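Local coordinates for DUF5624 domain-containing protein (Legionella pneumophila subsp. pneumophila, PDB 4JX2), which is of unknown function but carries a DUF5624 domain, is probably secreted, and combines many alpha helices with a small mixed beta sheet, at residues T114-I119 and D183-M188; Y223-I228 and G414-I419; F282-S287 and L291-I296; Y297-A302 and G327-R332. One frame throughout, in Å; residues are numbered along the deposited sequence.

Interaction 1. Residues T114-I119 and D183-M188; sequences TAISHI and DYACSM
With chi1 at -61°, I116 sets CG2 opposite its own backbone N and folds CG1 back beside that nitrogen, a split at CB that lets the two branches reach consecutive residues of helix 175-197. The short branch ends on an alanine methyl, CG2 of I116 lying 4.0 Å from CB of A185. The long branch turns again at chi2 (-61°) and brings CD1 of I116 to 4.1 Å from SG of C186. That thiol lies on the flank of its helix, where the isoleucine tip arrives. No hydrogen bond crosses the contact; it is a wholly apolar meeting that buries 124 Å² over both sides together. The small side chain of A185 suits a backbone separation of 7.5 Å between CA of I116 and CA of A185. All three touching residues are buried, in a helical region assigned to the DUF5624 family. I116 O accepts a hydrogen bond from the hydroxyl of Y223, whose side chain also packs on I119 and A185, so helix 223-247 closes one flank of the pair. C186 rests in addition on I148 and V151 of helix 136-155, while A115 and I116 of helix 110-117 pack against L37 of the second subunit, placing this helix pair between the surrounding bundle and the dimer interface.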
loop_
_atom_site.group_PDB
_atom_site.type_symbol
_atom_site.label_atom_id
_atom_site.label_comp_id
_atom_site.label_asym_id
_atom_site.label_seq_id
_atom_site.Cartn_x
_atom_site.Cartn_y
_atom_site.Cartn_z
ATOM N N THR A 114 5.610 2.880 -25.933
ATOM C CA THR A 114 4.576 3.421 -25.031
ATOM C C THR A 114 3.707 4.447 -25.773
ATOM O O THR A 114 2.496 4.433 -25.580
ATOM C CB THR A 114 5.220 3.997 -23.753
ATOM O OG1 THR A 114 5.914 2.933 -23.100
ATOM C CG2 THR A 114 4.220 4.596 -22.788
ATOM N N ALA A 115 4.320 5.291 -26.633
ATOM C CA ALA A 115 3.640 6.296 -27.442
ATOM C C ALA A 115 2.547 5.661 -28.306
ATOM O O ALA A 115 1.451 6.206 -28.396
ATOM C CB ALA A 115 4.651 7.047 -28.324
ATOM N N ILE A 116 2.837 4.498 -28.909
ATOM C CA ILE A 116 1.874 3.760 -29.743
ATOM C C ILE A 116 0.758 3.127 -28.847
ATOM O O ILE A 116 -0.413 3.236 -29.207
ATOM C CB ILE A 116 2.586 2.711 -30.672
ATOM C CG1 ILE A 116 3.579 3.403 -31.644
ATOM C CG2 ILE A 116 1.579 1.799 -31.429
ATOM C CD1 ILE A 116 2.977 4.463 -32.672
ATOM N N SER A 117 1.125 2.521 -27.685
ATOM C CA SER A 117 0.206 1.865 -26.717
ATOM C C SER A 117 -0.851 2.799 -26.203
ATOM O O SER A 117 -1.998 2.386 -26.007
ATOM C CB SER A 117 0.967 1.338 -25.495
ATOM O OG SER A 117 1.933 0.334 -25.764
ATOM N N HIS A 118 -0.436 4.059 -25.959
ATOM C CA HIS A 118 -1.192 5.146 -25.377
ATOM C C HIS A 118 -2.196 5.833 -26.316
ATOM O O HIS A 118 -3.018 6.636 -25.832
ATOM C CB HIS A 118 -0.224 6.169 -24.799
ATOM C CG HIS A 118 0.273 5.780 -23.439
ATOM N ND1 HIS A 118 1.237 6.520 -22.785
ATOM C CD2 HIS A 118 -0.112 4.758 -22.635
ATOM C CE1 HIS A 118 1.397 5.938 -21.611
ATOM N NE2 HIS A 118 0.617 4.864 -21.480
ATOM N N ILE A 119 -2.218 5.452 -27.606
ATOM C CA ILE A 119 -3.160 6.000 -28.595
ATOM C C ILE A 119 -4.602 5.615 -28.188
ATOM O O ILE A 119 -5.480 6.490 -28.215
ATOM C CB ILE A 119 -2.767 5.568 -30.035
ATOM C CG1 ILE A 119 -1.525 6.377 -30.477
ATOM C CG2 ILE A 119 -3.937 5.708 -31.032
ATOM C CD1 ILE A 119 -0.828 5.884 -31.770
ATOM N N ASP A 183 3.350 0.647 -38.441
ATOM C CA ASP A 183 2.822 1.205 -39.680
ATOM C C ASP A 183 1.280 1.040 -39.721
ATOM O O ASP A 183 0.563 2.026 -39.918
ATOM C CB ASP A 183 3.495 0.549 -40.883
ATOM C CG ASP A 183 3.169 1.251 -42.182
ATOM O OD1 ASP A 183 3.624 2.406 -42.367
ATOM O OD2 ASP A 183 2.422 0.671 -42.997
ATOM N N TYR A 184 0.792 -0.193 -39.468
ATOM C CA TYR A 184 -0.626 -0.562 -39.385
ATOM C C TYR A 184 -1.368 0.285 -38.329
ATOM O O TYR A 184 -2.477 0.778 -38.590
ATOM C CB TYR A 184 -0.768 -2.065 -39.039
ATOM C CG TYR A 184 -2.202 -2.499 -38.829
ATOM C CD1 TYR A 184 -3.064 -2.683 -39.911
ATOM C CD2 TYR A 184 -2.709 -2.712 -37.546
ATOM C CE1 TYR A 184 -4.386 -3.078 -39.722
ATOM C CE2 TYR A 184 -4.035 -3.101 -37.346
ATOM C CZ TYR A 184 -4.864 -3.297 -38.439
ATOM O OH TYR A 184 -6.169 -3.667 -38.254
ATOM N N ALA A 185 -0.756 0.419 -37.129
ATOM C CA ALA A 185 -1.291 1.167 -35.999
ATOM C C ALA A 185 -1.467 2.636 -36.356
ATOM O O ALA A 185 -2.551 3.181 -36.142
ATOM C CB ALA A 185 -0.378 1.019 -34.799
ATOM N N CYS A 186 -0.435 3.266 -36.948
ATOM C CA CYS A 186 -0.492 4.672 -37.365
ATOM C C CYS A 186 -1.569 4.875 -38.423
ATOM O O CYS A 186 -2.371 5.803 -38.315
ATOM C CB CYS A 186 0.867 5.158 -37.856
ATOM S SG CYS A 186 2.134 5.222 -36.564
ATOM N N SER A 187 -1.605 3.983 -39.419
ATOM C CA SER A 187 -2.568 4.026 -40.515
ATOM C C SER A 187 -4.020 3.883 -39.979
ATOM O O SER A 187 -4.895 4.665 -40.358
ATOM C CB SER A 187 -2.241 2.930 -41.525
ATOM O OG SER A 187 -3.096 2.993 -42.654
HETATM N N MSE A 188 -4.253 2.912 -39.079
HETATM C CA MSE A 188 -5.561 2.662 -38.493
HETATM C C MSE A 188 -6.035 3.864 -37.662
HETATM O O MSE A 188 -7.086 4.429 -37.968
HETATM C CB MSE A 188 -5.500 1.392 -37.646
HETATM C CG MSE A 188 -6.793 1.069 -36.960
HETATM SE SE MSE A 188 -6.668 -0.657 -36.102
HETATM C CE MSE A 188 -8.551 -1.045 -35.929
#

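Interaction 2. Residues Y223-I228 and G414-I419; sequences YNNVMI and GFPEGI
The C-terminal loop that follows helix 386-398 comes back against the N-terminal part of helix 223-247, and the join is a side-chain amide meeting a backbone carbonyl. N225 points its CB at the loop, and with chi1 at -71° CG stands opposite the carbonyl carbon of its own residue, carrying the amide outward from the helix. ND2 of N225 then donates to O of G414 over 2.8 Å, but the bond is weak because it is bent, with an angle of 125° at the hydrogen. The same nitrogen lies 4.2 Å from CA of F415 and 4.4 Å from CD of P416, so the amide end is lined by three successive loop residues. G414 has a positive phi (95°), and one residue further on, past F415, the chain enters a type II beta turn, P416 to I419, closed by I419 N to P416 O at 2.9 Å. G418 occupies the third position of that turn, again with positive phi, as is classic for the type. F415 meets the ring of Y422 edge-to-face, and P416 packs on P222. A sulfate ion separate from the one at R332, probably from the crystallisation liquor, lies about 3 Å from G414 at the nearest atoms.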
loop_
_atom_site.group_PDB
_atom_site.type_symbol
_atom_site.label_atom_id
_atom_site.label_comp_id
_atom_site.label_asym_id
_atom_site.label_seq_id
_atom_site.Cartn_x
_atom_site.Cartn_y
_atom_site.Cartn_z
ATOM N N TYR A 223 -7.425 -2.592 -32.653
ATOM C CA TYR A 223 -6.362 -1.797 -32.030
ATOM C C TYR A 223 -6.043 -2.384 -30.650
ATOM O O TYR A 223 -4.920 -2.224 -30.163
ATOM C CB TYR A 223 -6.694 -0.301 -31.926
ATOM C CG TYR A 223 -5.426 0.503 -31.771
ATOM C CD1 TYR A 223 -4.633 0.808 -32.877
ATOM C CD2 TYR A 223 -4.964 0.883 -30.511
ATOM C CE1 TYR A 223 -3.424 1.489 -32.735
ATOM C CE2 TYR A 223 -3.751 1.559 -30.355
ATOM C CZ TYR A 223 -2.985 1.856 -31.471
ATOM O OH TYR A 223 -1.800 2.532 -31.338
ATOM N N ASN A 224 -7.025 -3.102 -30.044
ATOM C CA ASN A 224 -6.882 -3.847 -28.798
ATOM C C ASN A 224 -5.647 -4.772 -28.880
ATOM O O ASN A 224 -4.882 -4.832 -27.924
ATOM C CB ASN A 224 -8.138 -4.678 -28.554
ATOM C CG ASN A 224 -9.390 -3.975 -28.062
ATOM O OD1 ASN A 224 -9.374 -2.975 -27.353
ATOM N ND2 ASN A 224 -10.526 -4.577 -28.331
ATOM N N ASN A 225 -5.432 -5.455 -30.048
ATOM C CA ASN A 225 -4.280 -6.338 -30.281
ATOM C C ASN A 225 -2.960 -5.534 -30.340
ATOM O O ASN A 225 -1.935 -6.001 -29.829
ATOM C CB ASN A 225 -4.464 -7.127 -31.558
ATOM C CG ASN A 225 -5.525 -8.209 -31.514
ATOM O OD1 ASN A 225 -6.644 -8.034 -30.994
ATOM N ND2 ASN A 225 -5.214 -9.330 -32.150
ATOM N N VAL A 226 -2.994 -4.323 -30.924
ATOM C CA VAL A 226 -1.828 -3.447 -30.997
ATOM C C VAL A 226 -1.455 -3.048 -29.561
ATOM O O VAL A 226 -0.272 -3.052 -29.224
ATOM C CB VAL A 226 -2.054 -2.221 -31.929
ATOM C CG1 VAL A 226 -0.972 -1.163 -31.764
ATOM C CG2 VAL A 226 -2.133 -2.655 -33.374
HETATM N N MSE A 227 -2.453 -2.750 -28.711
HETATM C CA MSE A 227 -2.199 -2.379 -27.322
HETATM C C MSE A 227 -1.525 -3.499 -26.560
HETATM O O MSE A 227 -0.559 -3.220 -25.866
HETATM C CB MSE A 227 -3.471 -1.940 -26.621
HETATM C CG MSE A 227 -3.845 -0.536 -27.013
HETATM SE SE MSE A 227 -5.250 0.175 -25.961
HETATM C CE MSE A 227 -6.831 -0.800 -26.759
ATOM N N ILE A 228 -1.960 -4.763 -26.742
ATOM C CA ILE A 228 -1.347 -5.908 -26.061
ATOM C C ILE A 228 0.079 -6.143 -26.614
ATOM O O ILE A 228 1.019 -6.254 -25.824
ATOM C CB ILE A 228 -2.231 -7.187 -26.126
ATOM C CG1 ILE A 228 -3.682 -6.948 -25.578
ATOM C CG2 ILE A 228 -1.551 -8.382 -25.433
ATOM C CD1 ILE A 228 -3.834 -6.157 -24.169
ATOM N N GLY A 414 -2.629 -14.385 -31.653
ATOM C CA GLY A 414 -3.844 -13.645 -31.311
ATOM C C GLY A 414 -4.546 -12.912 -32.435
ATOM O O GLY A 414 -5.432 -12.092 -32.183
ATOM N N PHE A 415 -4.187 -13.219 -33.675
ATOM C CA PHE A 415 -4.759 -12.549 -34.836
ATOM C C PHE A 415 -6.153 -13.044 -35.179
ATOM O O PHE A 415 -6.426 -14.230 -34.982
ATOM C CB PHE A 415 -3.837 -12.700 -36.050
ATOM C CG PHE A 415 -2.553 -11.937 -35.846
ATOM C CD1 PHE A 415 -2.517 -10.551 -35.992
ATOM C CD2 PHE A 415 -1.391 -12.593 -35.449
ATOM C CE1 PHE A 415 -1.341 -9.843 -35.772
ATOM C CE2 PHE A 415 -0.214 -11.884 -35.228
ATOM C CZ PHE A 415 -0.197 -10.512 -35.381
ATOM N N PRO A 416 -7.056 -12.161 -35.700
ATOM C CA PRO A 416 -8.397 -12.640 -36.081
ATOM C C PRO A 416 -8.325 -13.794 -37.078
ATOM O O PRO A 416 -7.382 -13.869 -37.858
ATOM C CB PRO A 416 -9.055 -11.402 -36.717
ATOM C CG PRO A 416 -8.319 -10.243 -36.187
ATOM C CD PRO A 416 -6.906 -10.715 -35.987
ATOM N N GLU A 417 -9.305 -14.705 -37.022
ATOM C CA GLU A 417 -9.406 -15.867 -37.908
ATOM C C GLU A 417 -9.282 -15.407 -39.357
ATOM O O GLU A 417 -9.998 -14.492 -39.774
ATOM C CB GLU A 417 -10.734 -16.610 -37.663
ATOM C CG GLU A 417 -10.896 -17.899 -38.462
ATOM C CD GLU A 417 -11.236 -19.159 -37.680
ATOM O OE1 GLU A 417 -11.855 -19.056 -36.594
ATOM O OE2 GLU A 417 -10.900 -20.260 -38.175
ATOM N N GLY A 418 -8.302 -15.969 -40.063
ATOM C CA GLY A 418 -8.021 -15.609 -41.447
ATOM C C GLY A 418 -6.806 -14.723 -41.649
ATOM O O GLY A 418 -6.367 -14.548 -42.795
ATOM N N ILE A 419 -6.263 -14.151 -40.544
ATOM C CA ILE A 419 -5.090 -13.260 -40.514
ATOM C C ILE A 419 -3.952 -13.964 -39.751
ATOM O O ILE A 419 -4.198 -14.606 -38.718
ATOM C CB ILE A 419 -5.466 -11.876 -39.880
ATOM C CG1 ILE A 419 -6.566 -11.158 -40.706
ATOM C CG2 ILE A 419 -4.237 -10.969 -39.707
ATOM C CD1 ILE A 419 -7.539 -10.331 -39.923
#

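Interaction 3. Residues F282-S287 and L291-I296; sequences FVQALS and LATDRI
Q284 leaves helix 279-286 and extends along the loop that follows it, meeting T293, I296 and, through water, L291. From CB the chain passes to CG, which is 4.4 Å from CD1 of I296, then runs on fully extended (chi2 179°). Its amide comes to rest broadside on a threonine methyl: CD of Q284 is 3.5 Å from CG2 of T293, with OE1 and NE2 about as near. At the tip, NE2 of Q284 gives a hydrogen to a water at 3.0 Å, and that water donates in turn to O of L291 at 2.7 Å, bridging the helix and the loop backbone. One turn further, OG of S287 donates to O of Q284 at 2.7 Å and accepts from N of L291 at 3.3 Å with an angle of 151°, with K290 N a weaker third partner; a chi1 of 81° tucks OG over its own backbone, near them. The apolar side of the contact is CG1 of V283 against CD2 of L291, 3.7 Å apart, continued by L291 and I296 packing on V258 of strand 257-262. The chain then passes through a short 3-10 turn, T293 to R295, into strand 296-298, which lies parallel to and beside strand 257-262. Helix 279-286 is thus the connection of a beta-alpha-beta crossover, and this contact lies where the helix hands the chain back to the sheet.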
loop_
_atom_site.group_PDB
_atom_site.type_symbol
_atom_site.label_atom_id
_atom_site.label_comp_id
_atom_site.label_asym_id
_atom_site.label_seq_id
_atom_site.Cartn_x
_atom_site.Cartn_y
_atom_site.Cartn_z
ATOM N N PHE A 282 8.672 -11.276 -11.077
ATOM C CA PHE A 282 9.862 -11.028 -11.904
ATOM C C PHE A 282 11.166 -11.275 -11.088
ATOM O O PHE A 282 12.049 -12.017 -11.550
ATOM C CB PHE A 282 9.827 -9.605 -12.501
ATOM C CG PHE A 282 11.085 -9.194 -13.224
ATOM C CD1 PHE A 282 11.587 -9.956 -14.279
ATOM C CD2 PHE A 282 11.775 -8.049 -12.853
ATOM C CE1 PHE A 282 12.774 -9.596 -14.919
ATOM C CE2 PHE A 282 12.943 -7.671 -13.519
ATOM C CZ PHE A 282 13.438 -8.455 -14.539
ATOM N N VAL A 283 11.252 -10.716 -9.868
ATOM C CA VAL A 283 12.405 -10.919 -8.990
ATOM C C VAL A 283 12.531 -12.423 -8.616
ATOM O O VAL A 283 13.650 -12.952 -8.615
ATOM C CB VAL A 283 12.348 -9.991 -7.752
ATOM C CG1 VAL A 283 13.329 -10.411 -6.674
ATOM C CG2 VAL A 283 12.660 -8.584 -8.171
ATOM N N GLN A 284 11.395 -13.111 -8.350
ATOM C CA GLN A 284 11.384 -14.545 -8.032
ATOM C C GLN A 284 11.965 -15.340 -9.194
ATOM O O GLN A 284 12.738 -16.266 -8.960
ATOM C CB GLN A 284 9.974 -15.039 -7.721
ATOM C CG GLN A 284 9.414 -14.642 -6.358
ATOM C CD GLN A 284 8.010 -15.187 -6.245
ATOM O OE1 GLN A 284 7.014 -14.451 -6.344
ATOM N NE2 GLN A 284 7.895 -16.510 -6.102
ATOM N N ALA A 285 11.613 -14.957 -10.444
ATOM C CA ALA A 285 12.104 -15.568 -11.675
ATOM C C ALA A 285 13.633 -15.390 -11.787
ATOM O O ALA A 285 14.340 -16.373 -12.018
ATOM C CB ALA A 285 11.398 -14.961 -12.880
ATOM N N LEU A 286 14.137 -14.164 -11.548
ATOM C CA LEU A 286 15.563 -13.838 -11.567
ATOM C C LEU A 286 16.340 -14.704 -10.577
ATOM O O LEU A 286 17.416 -15.213 -10.908
ATOM C CB LEU A 286 15.794 -12.358 -11.232
ATOM C CG LEU A 286 15.334 -11.319 -12.256
ATOM C CD1 LEU A 286 15.419 -9.906 -11.674
ATOM C CD2 LEU A 286 16.120 -11.413 -13.548
ATOM N N SER A 287 15.772 -14.899 -9.378
ATOM C CA SER A 287 16.369 -15.684 -8.298
ATOM C C SER A 287 16.279 -17.172 -8.540
ATOM O O SER A 287 16.817 -17.928 -7.732
ATOM C CB SER A 287 15.670 -15.367 -6.979
ATOM O OG SER A 287 14.449 -16.070 -6.832
ATOM N N LEU A 291 14.974 -17.212 -3.794
ATOM C CA LEU A 291 14.699 -16.116 -2.865
ATOM C C LEU A 291 13.301 -16.251 -2.287
ATOM O O LEU A 291 12.322 -16.269 -3.028
ATOM C CB LEU A 291 14.874 -14.733 -3.530
ATOM C CG LEU A 291 14.352 -13.519 -2.746
ATOM C CD1 LEU A 291 15.277 -13.138 -1.579
ATOM C CD2 LEU A 291 14.153 -12.355 -3.661
ATOM N N ALA A 292 13.223 -16.338 -0.949
ATOM C CA ALA A 292 11.979 -16.437 -0.178
ATOM C C ALA A 292 11.177 -15.165 -0.361
ATOM O O ALA A 292 11.725 -14.065 -0.303
ATOM C CB ALA A 292 12.293 -16.669 1.295
ATOM N N THR A 293 9.885 -15.317 -0.619
ATOM C CA THR A 293 8.981 -14.202 -0.883
ATOM C C THR A 293 8.834 -13.280 0.344
ATOM O O THR A 293 8.605 -12.089 0.158
ATOM C CB THR A 293 7.641 -14.716 -1.399
ATOM O OG1 THR A 293 7.105 -15.627 -0.442
ATOM C CG2 THR A 293 7.781 -15.422 -2.744
ATOM N N ASP A 294 9.029 -13.792 1.568
ATOM C CA ASP A 294 8.937 -12.971 2.791
ATOM C C ASP A 294 10.135 -12.010 2.938
ATOM O O ASP A 294 10.142 -11.194 3.852
ATOM C CB ASP A 294 8.820 -13.858 4.047
ATOM C CG ASP A 294 10.035 -14.748 4.247
ATOM O OD1 ASP A 294 11.028 -14.274 4.851
ATOM O OD2 ASP A 294 10.014 -15.904 3.752
ATOM N N ARG A 295 11.158 -12.140 2.070
ATOM C CA ARG A 295 12.352 -11.292 2.061
ATOM C C ARG A 295 12.161 -10.094 1.103
ATOM O O ARG A 295 13.066 -9.254 0.976
ATOM C CB ARG A 295 13.581 -12.128 1.686
ATOM C CG ARG A 295 13.898 -13.186 2.742
ATOM C CD ARG A 295 15.220 -13.870 2.515
ATOM N NE ARG A 295 16.343 -12.940 2.641
ATOM C CZ ARG A 295 16.972 -12.673 3.779
ATOM N NH1 ARG A 295 16.601 -13.267 4.908
ATOM N NH2 ARG A 295 17.981 -11.814 3.800
ATOM N N ILE A 296 10.956 -10.007 0.473
ATOM C CA ILE A 296 10.516 -8.971 -0.463
ATOM C C ILE A 296 9.498 -8.081 0.233
ATOM O O ILE A 296 8.394 -8.539 0.535
ATOM C CB ILE A 296 9.931 -9.599 -1.763
ATOM C CG1 ILE A 296 10.946 -10.541 -2.453
ATOM C CG2 ILE A 296 9.439 -8.509 -2.717
ATOM C CD1 ILE A 296 10.342 -11.599 -3.306
HETATM O O HOH W 1 10.438 -17.348 -4.670
#

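Interaction 4. Residues Y297-A302 and G327-R332; sequences YITPYA and GARHNR. With SO4 (sulfate ion), chain P.
Strand 296-298, at an edge of the mixed sheet within this chain, lies against helix 315-339, and Y297 is the residue that bridges the two. Its ring takes the aliphatic base of R329 on one face: CB of R329 sits 3.6 Å from the centroid of the Y297 ring and 12° off its normal, a CH-pi contact over the ring centre. The arginine then bends at chi2 and chi3, so its guanidinium turns away and stands almost perpendicular to the ring, at 86°, with CD of R329 passing 4.4 Å from CG2 of T299. At the far end, OH of Y297 forms a hydrogen bond with ND1 of H330 at 3.0 Å, near the imidazole plane. The stronger polar partner of that hydroxyl is R333 NE, one turn along, while W326 meets Y297 edge-to-face and stacks on H330. R332 presents the edge of its guanidinium to a sulfate ion, probably from the crystallisation liquor: NH1 of R332 reaches O2 at 3.2 Å and NH2 of R332 the same O2 at 3.1 Å, with a weak further bond to O3. The sulfate is also held by L384 N and N267 ND2 of the second subunit. The phenol is gripped on its face by carbon and at its oxygen by two nitrogens, which should fix its rotation, and in the crystal the anion probably offsets the charge of R332.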
loop_
_atom_site.group_PDB
_atom_site.type_symbol
_atom_site.label_atom_id
_atom_site.label_comp_id
_atom_site.label_asym_id
_atom_site.label_seq_id
_atom_site.Cartn_x
_atom_site.Cartn_y
_atom_site.Cartn_z
ATOM N N TYR A 297 9.853 -6.806 0.485
ATOM C CA TYR A 297 8.946 -5.884 1.175
ATOM C C TYR A 297 8.597 -4.710 0.289
ATOM O O TYR A 297 9.489 -4.109 -0.308
ATOM C CB TYR A 297 9.557 -5.394 2.515
ATOM C CG TYR A 297 9.742 -6.503 3.536
ATOM C CD1 TYR A 297 8.653 -7.033 4.226
ATOM C CD2 TYR A 297 10.999 -7.043 3.790
ATOM C CE1 TYR A 297 8.811 -8.072 5.139
ATOM C CE2 TYR A 297 11.168 -8.088 4.697
ATOM C CZ TYR A 297 10.075 -8.586 5.381
ATOM O OH TYR A 297 10.237 -9.627 6.260
ATOM N N ILE A 298 7.288 -4.413 0.173
ATOM C CA ILE A 298 6.805 -3.253 -0.562
ATOM C C ILE A 298 6.669 -2.173 0.488
ATOM O O ILE A 298 5.815 -2.291 1.365
ATOM C CB ILE A 298 5.516 -3.507 -1.383
ATOM C CG1 ILE A 298 5.736 -4.668 -2.395
ATOM C CG2 ILE A 298 5.076 -2.198 -2.098
ATOM C CD1 ILE A 298 4.570 -5.128 -3.047
ATOM N N THR A 299 7.565 -1.173 0.452
ATOM C CA THR A 299 7.636 -0.105 1.440
ATOM C C THR A 299 7.346 1.253 0.766
ATOM O O THR A 299 8.280 2.038 0.546
ATOM C CB THR A 299 9.013 -0.144 2.134
ATOM O OG1 THR A 299 10.025 0.026 1.146
ATOM C CG2 THR A 299 9.246 -1.442 2.914
ATOM N N PRO A 300 6.054 1.583 0.478
ATOM C CA PRO A 300 5.769 2.832 -0.252
ATOM C C PRO A 300 6.161 4.131 0.471
ATOM O O PRO A 300 6.359 5.161 -0.187
ATOM C CB PRO A 300 4.260 2.760 -0.484
ATOM C CG PRO A 300 3.960 1.293 -0.487
ATOM C CD PRO A 300 4.818 0.796 0.645
ATOM N N TYR A 301 6.342 4.072 1.791
ATOM C CA TYR A 301 6.676 5.272 2.534
ATOM C C TYR A 301 8.166 5.342 2.888
ATOM O O TYR A 301 8.580 6.263 3.594
ATOM C CB TYR A 301 5.766 5.420 3.756
ATOM C CG TYR A 301 4.302 5.525 3.377
ATOM C CD1 TYR A 301 3.838 6.562 2.562
ATOM C CD2 TYR A 301 3.377 4.585 3.823
ATOM C CE1 TYR A 301 2.496 6.647 2.187
ATOM C CE2 TYR A 301 2.025 4.692 3.501
ATOM C CZ TYR A 301 1.590 5.711 2.663
ATOM O OH TYR A 301 0.250 5.798 2.345
ATOM N N ALA A 302 8.985 4.443 2.323
ATOM C CA ALA A 302 10.416 4.528 2.526
ATOM C C ALA A 302 10.931 5.802 1.869
ATOM O O ALA A 302 10.471 6.169 0.775
ATOM C CB ALA A 302 11.108 3.318 1.929
ATOM N N GLY A 327 15.288 -4.461 7.696
ATOM C CA GLY A 327 15.548 -5.114 8.979
ATOM C C GLY A 327 14.388 -5.134 9.953
ATOM O O GLY A 327 14.101 -6.176 10.540
ATOM N N ALA A 328 13.732 -3.975 10.149
ATOM C CA ALA A 328 12.594 -3.811 11.057
ATOM C C ALA A 328 11.402 -4.694 10.626
ATOM O O ALA A 328 10.835 -5.384 11.483
ATOM C CB ALA A 328 12.187 -2.355 11.114
ATOM N N ARG A 329 11.083 -4.742 9.294
ATOM C CA ARG A 329 9.985 -5.578 8.776
ATOM C C ARG A 329 10.284 -7.038 9.019
ATOM O O ARG A 329 9.415 -7.773 9.490
ATOM C CB ARG A 329 9.684 -5.342 7.290
ATOM C CG ARG A 329 9.809 -3.917 6.778
ATOM C CD ARG A 329 8.608 -3.009 6.961
ATOM N NE ARG A 329 8.373 -2.579 8.343
ATOM C CZ ARG A 329 8.968 -1.545 8.935
ATOM N NH1 ARG A 329 9.881 -0.830 8.283
ATOM N NH2 ARG A 329 8.669 -1.232 10.194
ATOM N N HIS A 330 11.529 -7.443 8.773
ATOM C CA HIS A 330 11.953 -8.812 8.988
ATOM C C HIS A 330 12.014 -9.205 10.472
ATOM O O HIS A 330 11.659 -10.332 10.822
ATOM C CB HIS A 330 13.304 -9.023 8.343
ATOM C CG HIS A 330 13.539 -10.443 7.949
ATOM N ND1 HIS A 330 12.778 -11.063 6.947
ATOM C CD2 HIS A 330 14.458 -11.322 8.416
ATOM C CE1 HIS A 330 13.261 -12.289 6.847
ATOM N NE2 HIS A 330 14.282 -12.488 7.703
ATOM N N ASN A 331 12.451 -8.276 11.338
ATOM C CA ASN A 331 12.562 -8.521 12.774
ATOM C C ASN A 331 11.195 -8.697 13.420
ATOM O O ASN A 331 11.061 -9.560 14.283
ATOM C CB ASN A 331 13.361 -7.427 13.469
ATOM C CG ASN A 331 14.789 -7.838 13.743
ATOM O OD1 ASN A 331 15.737 -7.431 13.066
ATOM N ND2 ASN A 331 14.963 -8.700 14.724
ATOM N N ARG A 332 10.179 -7.933 12.968
ATOM C CA ARG A 332 8.796 -8.057 13.445
ATOM C C ARG A 332 8.200 -9.475 13.107
ATOM O O ARG A 332 7.472 -10.014 13.949
ATOM C CB ARG A 332 7.916 -6.929 12.901
ATOM C CG ARG A 332 8.070 -5.651 13.691
ATOM C CD ARG A 332 7.642 -4.454 12.880
ATOM N NE ARG A 332 6.190 -4.264 12.882
ATOM C CZ ARG A 332 5.552 -3.336 13.595
ATOM N NH1 ARG A 332 6.234 -2.499 14.369
ATOM N NH2 ARG A 332 4.234 -3.229 13.527
HETATM S S SO4 P . 2.698 -0.155 14.150
HETATM O O1 SO4 P . 1.608 0.481 14.849
HETATM O O2 SO4 P . 3.726 -0.588 15.107
HETATM O O3 SO4 P . 2.179 -1.321 13.439
HETATM O O4 SO4 P . 3.272 0.820 13.212
#

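How the interactions relate
From the N terminus, interaction 1 comes first, closing helix 110-117 onto helix 175-197 before interaction 2 opens at residue 223. Interaction 2 spans the longest loop, from the N-terminal part of helix 223-247 to the C-terminal loop at 414-419, and it encloses interactions 3 and 4, which follow each other without crossing. Interaction 3 closes the short return from helix 279-286 toward strand 296-298; interaction 4 then ties that strand to helix 315-339. Interactions 1 and 2 adjoin through Y223 in the helical region, and 3 and 4 adjoin through H330 beside the sheet. The centres of 1 and 4 lie about 41 Å apart, yet both touch the second subunit.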